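Local coordinates for RV1873 (Mycobacterium tuberculosis, PDB 2JEK), which is of unknown function but belongs to the DUF1810 family and folds as an all-helical, right-handed superhelix, at residues H79-I93 with A118-Y130. Sequence-based numbering, arbitrary orientation.
Sequences HECTGLVNQVQGRSI and ANQDFVALLAKYY. With SO4 (sulfate ion), chain B.
Two neighbouring helices of the right-handed superhelix pack side by side, residues 79-87 and 120-129 running roughly the same way at 32°, with a knob-into-hole contact made by Asn86 and polar bonds toward both ends. The amide of Asn86 sits among Asp121, Ala124, Leu125 and Tyr129, the methyl of Ala124 forming one wall of the hole. Its ND2 gives a hydrogen bond of 3.1 Å to Asp121 O, which also accepts from Leu125 N on the other face of the carbonyl. Near the start of helix 120-129, His79 ND1 meets the syn lone pair of Asp121 OD2 at 2.5 Å; this near-straight bond in the ring plane fixes the imidazole's rotation. Asp121 CG lies between backbone N and carbonyl carbon (chi1 51°), placing the carboxylate against the imidazole edge, and a water bridges OD2 to His79 O. Between the ends, Val85 CG1 packs on Leu125 CD1. Where helix 74-87 runs out, extended Lys128 carries NZ to Asn86 O and Val88 O, 2.8 Å from each, and onward to a sulfate, probably from the crystallisation liquor, that Gln89 also binds. Tyr129 suits its place by being both flat and polar: Ile93 CD1 makes a CH-pi contact over one face, Lys128 CG lies over the other, and OH donates to Val85 O at 2.7 Å.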
loop_
_atom_site.group_PDB
_atom_site.type_symbol
_atom_site.label_atom_id
_atom_site.label_comp_id
_atom_site.label_asym_id
_atom_site.label_seq_id
_atom_site.Cartn_x
_atom_site.Cartn_y
_atom_site.Cartn_z
ATOM N N HIS A 79 -6.853 -5.164 -0.303
ATOM C CA HIS A 79 -7.160 -6.004 0.847
ATOM C C HIS A 79 -6.555 -7.398 0.670
ATOM O O HIS A 79 -6.049 -7.998 1.632
ATOM C CB HIS A 79 -8.665 -6.109 1.064
ATOM C CG HIS A 79 -9.291 -4.847 1.569
ATOM N ND1 HIS A 79 -9.157 -4.424 2.874
ATOM C CD2 HIS A 79 -10.091 -3.942 0.961
ATOM C CE1 HIS A 79 -9.838 -3.305 3.045
ATOM N NE2 HIS A 79 -10.413 -2.990 1.898
ATOM N N GLU A 80 -6.603 -7.925 -0.557
ATOM C CA GLU A 80 -5.968 -9.216 -0.825
ATOM C C GLU A 80 -4.484 -9.180 -0.486
ATOM O O GLU A 80 -3.969 -10.062 0.205
ATOM C CB GLU A 80 -6.162 -9.630 -2.290
ATOM C CG GLU A 80 -5.215 -10.745 -2.748
ATOM C CD GLU A 80 -5.559 -11.285 -4.121
ATOM O OE1 GLU A 80 -5.857 -10.473 -5.027
ATOM O OE2 GLU A 80 -5.506 -12.522 -4.296
ATOM N N CYS A 81 -3.800 -8.136 -0.948
ATOM C CA CYS A 81 -2.353 -8.050 -0.777
ATOM C C CYS A 81 -2.002 -7.831 0.677
ATOM O O CYS A 81 -1.048 -8.405 1.172
ATOM C CB CYS A 81 -1.795 -6.935 -1.656
ATOM S SG CYS A 81 -1.818 -7.332 -3.420
ATOM N N THR A 82 -2.773 -6.995 1.361
ATOM C CA THR A 82 -2.576 -6.773 2.796
ATOM C C THR A 82 -2.777 -8.078 3.573
ATOM O O THR A 82 -1.962 -8.419 4.436
ATOM C CB THR A 82 -3.548 -5.688 3.290
ATOM O OG1 THR A 82 -3.286 -4.479 2.568
ATOM C CG2 THR A 82 -3.405 -5.422 4.794
ATOM N N GLY A 83 -3.851 -8.799 3.245
ATOM C CA GLY A 83 -4.160 -10.069 3.904
ATOM C C GLY A 83 -3.088 -11.127 3.719
ATOM O O GLY A 83 -2.746 -11.867 4.670
ATOM N N LEU A 84 -2.526 -11.195 2.508
ATOM C CA LEU A 84 -1.418 -12.122 2.233
ATOM C C LEU A 84 -0.204 -11.838 3.111
ATOM O O LEU A 84 0.424 -12.762 3.638
ATOM C CB LEU A 84 -1.028 -12.095 0.748
ATOM C CG LEU A 84 -2.065 -12.688 -0.205
ATOM C CD1 LEU A 84 -1.682 -12.398 -1.651
ATOM C CD2 LEU A 84 -2.214 -14.191 0.049
ATOM N N VAL A 85 0.118 -10.555 3.281
ATOM C CA VAL A 85 1.234 -10.175 4.142
ATOM C C VAL A 85 0.925 -10.552 5.592
ATOM O O VAL A 85 1.779 -11.100 6.291
ATOM C CB VAL A 85 1.577 -8.665 4.018
ATOM C CG1 VAL A 85 2.685 -8.277 5.005
ATOM C CG2 VAL A 85 2.025 -8.325 2.591
ATOM N N ASN A 86 -0.302 -10.274 6.034
ATOM C CA ASN A 86 -0.703 -10.595 7.414
ATOM C C ASN A 86 -0.615 -12.083 7.736
ATOM O O ASN A 86 -0.390 -12.445 8.882
ATOM C CB ASN A 86 -2.096 -10.068 7.725
ATOM C CG ASN A 86 -2.107 -8.578 7.977
ATOM O OD1 ASN A 86 -1.095 -7.998 8.356
ATOM N ND2 ASN A 86 -3.262 -7.962 7.803
ATOM N N GLN A 87 -0.738 -12.916 6.706
ATOM C CA GLN A 87 -0.745 -14.382 6.805
ATOM C C GLN A 87 0.649 -15.008 6.949
ATOM O O GLN A 87 0.776 -16.146 7.423
ATOM C CB GLN A 87 -1.442 -14.935 5.558
ATOM C CG GLN A 87 -1.802 -16.396 5.583
ATOM C CD GLN A 87 -2.556 -16.806 4.339
ATOM O OE1 GLN A 87 -2.066 -16.658 3.215
ATOM N NE2 GLN A 87 -3.754 -17.322 4.529
ATOM N N VAL A 88 1.686 -14.285 6.532
ATOM C CA VAL A 88 3.061 -14.787 6.606
ATOM C C VAL A 88 3.474 -14.995 8.068
ATOM O O VAL A 88 3.203 -14.150 8.922
ATOM C CB VAL A 88 4.054 -13.829 5.898
ATOM C CG1 VAL A 88 5.480 -14.367 5.970
ATOM C CG2 VAL A 88 3.672 -13.633 4.437
ATOM N N GLN A 89 4.096 -16.142 8.352
ATOM C CA GLN A 89 4.520 -16.470 9.713
ATOM C C GLN A 89 6.027 -16.547 9.835
ATOM O O GLN A 89 6.705 -17.041 8.932
ATOM C CB GLN A 89 3.941 -17.818 10.156
ATOM C CG GLN A 89 2.442 -17.872 10.174
ATOM C CD GLN A 89 1.823 -16.918 11.179
ATOM O OE1 GLN A 89 2.323 -16.752 12.297
ATOM N NE2 GLN A 89 0.724 -16.282 10.785
ATOM N N GLY A 90 6.534 -16.057 10.960
ATOM C CA GLY A 90 7.940 -16.214 11.317
ATOM C C GLY A 90 8.914 -15.238 10.696
ATOM O O GLY A 90 10.116 -15.312 10.958
ATOM N N ARG A 91 8.409 -14.316 9.881
ATOM C CA ARG A 91 9.280 -13.366 9.195
ATOM C C ARG A 91 9.006 -11.935 9.625
ATOM O O ARG A 91 7.846 -11.536 9.771
ATOM C CB ARG A 91 9.129 -13.496 7.680
ATOM C CG ARG A 91 9.686 -14.786 7.102
ATOM C CD ARG A 91 9.705 -14.723 5.590
ATOM N NE ARG A 91 9.783 -16.052 4.992
ATOM C CZ ARG A 91 10.051 -16.283 3.709
ATOM N NH1 ARG A 91 10.278 -15.268 2.879
ATOM N NH2 ARG A 91 10.105 -17.534 3.258
ATOM N N SER A 92 10.073 -11.164 9.830
ATOM C CA SER A 92 9.940 -9.742 10.088
ATOM C C SER A 92 9.594 -9.078 8.764
ATOM O O SER A 92 9.798 -9.652 7.690
ATOM C CB SER A 92 11.234 -9.155 10.646
ATOM O OG SER A 92 12.236 -9.124 9.642
ATOM N N ILE A 93 9.072 -7.861 8.833
ATOM C CA ILE A 93 8.617 -7.219 7.617
ATOM C C ILE A 93 9.782 -6.959 6.654
ATOM O O ILE A 93 9.590 -6.982 5.440
ATOM C CB ILE A 93 7.810 -5.936 7.923
ATOM C CG1 ILE A 93 6.897 -5.559 6.737
ATOM C CG2 ILE A 93 8.723 -4.806 8.367
ATOM C CD1 ILE A 93 5.868 -6.618 6.354
ATOM N N ALA A 118 -13.241 1.065 8.219
ATOM C CA ALA A 118 -13.218 -0.368 7.913
ATOM C C ALA A 118 -11.786 -0.778 7.536
ATOM O O ALA A 118 -11.492 -1.188 6.408
ATOM C CB ALA A 118 -14.199 -0.692 6.796
ATOM N N ASN A 119 -10.897 -0.641 8.510
ATOM C CA ASN A 119 -9.461 -0.689 8.255
ATOM C C ASN A 119 -8.761 -1.807 8.989
ATOM O O ASN A 119 -7.548 -1.768 9.166
ATOM C CB ASN A 119 -8.830 0.645 8.658
ATOM C CG ASN A 119 -9.090 1.012 10.122
ATOM O OD1 ASN A 119 -9.540 0.182 10.922
ATOM N ND2 ASN A 119 -8.772 2.249 10.479
ATOM N N GLN A 120 -9.508 -2.818 9.402
ATOM C CA GLN A 120 -8.971 -3.816 10.295
ATOM C C GLN A 120 -7.717 -4.497 9.750
ATOM O O GLN A 120 -6.790 -4.761 10.499
ATOM C CB GLN A 120 -10.051 -4.835 10.677
ATOM C CG GLN A 120 -10.770 -5.520 9.500
ATOM C CD GLN A 120 -12.047 -4.805 9.022
ATOM O OE1 GLN A 120 -12.860 -5.398 8.304
ATOM N NE2 GLN A 120 -12.228 -3.545 9.419
ATOM N N ASP A 121 -7.675 -4.763 8.448
ATOM C CA ASP A 121 -6.503 -5.433 7.895
ATOM C C ASP A 121 -5.274 -4.517 7.836
ATOM O O ASP A 121 -4.161 -4.974 8.102
ATOM C CB ASP A 121 -6.781 -6.103 6.546
ATOM C CG ASP A 121 -7.443 -5.189 5.547
ATOM O OD1 ASP A 121 -7.880 -4.069 5.892
ATOM O OD2 ASP A 121 -7.553 -5.623 4.376
ATOM N N PHE A 122 -5.480 -3.243 7.517
ATOM C CA PHE A 122 -4.378 -2.280 7.456
ATOM C C PHE A 122 -3.794 -2.083 8.845
ATOM O O PHE A 122 -2.580 -2.115 9.025
ATOM C CB PHE A 122 -4.844 -0.937 6.873
ATOM C CG PHE A 122 -5.619 -1.057 5.571
ATOM C CD1 PHE A 122 -5.123 -1.820 4.513
ATOM C CD2 PHE A 122 -6.838 -0.402 5.407
ATOM C CE1 PHE A 122 -5.824 -1.947 3.309
ATOM C CE2 PHE A 122 -7.551 -0.520 4.201
ATOM C CZ PHE A 122 -7.035 -1.296 3.157
ATOM N N VAL A 123 -4.668 -1.900 9.828
ATOM C CA VAL A 123 -4.235 -1.683 11.202
ATOM C C VAL A 123 -3.605 -2.952 11.769
ATOM O O VAL A 123 -2.604 -2.877 12.484
ATOM C CB VAL A 123 -5.389 -1.169 12.092
ATOM C CG1 VAL A 123 -4.866 -0.870 13.483
ATOM C CG2 VAL A 123 -5.965 0.100 11.504
ATOM N N ALA A 124 -4.157 -4.112 11.426
ATOM C CA ALA A 124 -3.581 -5.392 11.846
ATOM C C ALA A 124 -2.148 -5.546 11.343
ATOM O O ALA A 124 -1.279 -6.053 12.064
ATOM C CB ALA A 124 -4.433 -6.562 11.378
ATOM N N LEU A 125 -1.893 -5.104 10.110
ATOM C CA LEU A 125 -0.542 -5.214 9.547
ATOM C C LEU A 125 0.407 -4.315 10.352
ATOM O O LEU A 125 1.505 -4.741 10.741
ATOM C CB LEU A 125 -0.529 -4.881 8.048
ATOM C CG LEU A 125 0.689 -5.388 7.259
ATOM C CD1 LEU A 125 0.316 -5.545 5.796
ATOM C CD2 LEU A 125 1.892 -4.448 7.400
ATOM N N LEU A 126 -0.016 -3.084 10.624
ATOM C CA LEU A 126 0.797 -2.173 11.440
ATOM C C LEU A 126 1.057 -2.733 12.838
ATOM O O LEU A 126 2.168 -2.616 13.378
ATOM C CB LEU A 126 0.153 -0.784 11.518
ATOM C CG LEU A 126 0.125 -0.003 10.194
ATOM C CD1 LEU A 126 -0.728 1.255 10.286
ATOM C CD2 LEU A 126 1.534 0.358 9.700
ATOM N N ALA A 127 0.034 -3.367 13.416
ATOM C CA ALA A 127 0.158 -3.947 14.757
ATOM C C ALA A 127 1.143 -5.113 14.756
ATOM O O ALA A 127 1.970 -5.244 15.662
ATOM C CB ALA A 127 -1.211 -4.397 15.266
ATOM N N LYS A 128 1.061 -5.961 13.736
ATOM C CA LYS A 128 1.870 -7.176 13.694
ATOM C C LYS A 128 3.330 -6.881 13.383
ATOM O O LYS A 128 4.249 -7.484 13.965
ATOM C CB LYS A 128 1.313 -8.163 12.656
ATOM C CG LYS A 128 2.151 -9.434 12.531
ATOM C CD LYS A 128 1.430 -10.502 11.747
ATOM C CE LYS A 128 2.335 -11.697 11.472
ATOM N NZ LYS A 128 1.602 -12.809 10.812
ATOM N N TYR A 129 3.545 -5.953 12.457
ATOM C CA TYR A 129 4.866 -5.778 11.858
ATOM C C TYR A 129 5.596 -4.485 12.208
ATOM O O TYR A 129 6.817 -4.404 11.998
ATOM C CB TYR A 129 4.749 -5.857 10.343
ATOM C CG TYR A 129 4.448 -7.224 9.828
ATOM C CD1 TYR A 129 5.432 -8.218 9.829
ATOM C CD2 TYR A 129 3.196 -7.521 9.285
ATOM C CE1 TYR A 129 5.171 -9.475 9.333
ATOM C CE2 TYR A 129 2.918 -8.786 8.780
ATOM C CZ TYR A 129 3.912 -9.764 8.807
ATOM O OH TYR A 129 3.641 -11.000 8.294
ATOM N N TYR A 130 4.871 -3.489 12.719
ATOM C CA TYR A 130 5.449 -2.163 12.982
ATOM C C TYR A 130 5.185 -1.704 14.413
ATOM O O TYR A 130 5.188 -0.509 14.691
ATOM C CB TYR A 130 4.913 -1.111 11.999
ATOM C CG TYR A 130 5.291 -1.388 10.555
ATOM C CD1 TYR A 130 6.480 -0.895 10.022
ATOM C CD2 TYR A 130 4.478 -2.175 9.745
ATOM C CE1 TYR A 130 6.838 -1.172 8.693
ATOM C CE2 TYR A 130 4.819 -2.465 8.432
ATOM C CZ TYR A 130 5.995 -1.954 7.904
ATOM O OH TYR A 130 6.289 -2.263 6.598
HETATM S S SO4 B . -0.890 -14.146 13.024
HETATM O O1 SO4 B . -1.282 -15.299 13.832
HETATM O O2 SO4 B . 0.511 -13.815 13.272
HETATM O O3 SO4 B . -1.751 -13.006 13.319
HETATM O O4 SO4 B . -1.027 -14.522 11.614
HETATM O O HOH W 1 -7.442 -8.269 3.991
HETATM O O HOH W 2 -11.924 -0.930 3.470
HETATM O O HOH W 3 5.726 -13.068 9.588
HETATM O O HOH W 4 8.376 -6.628 11.474
#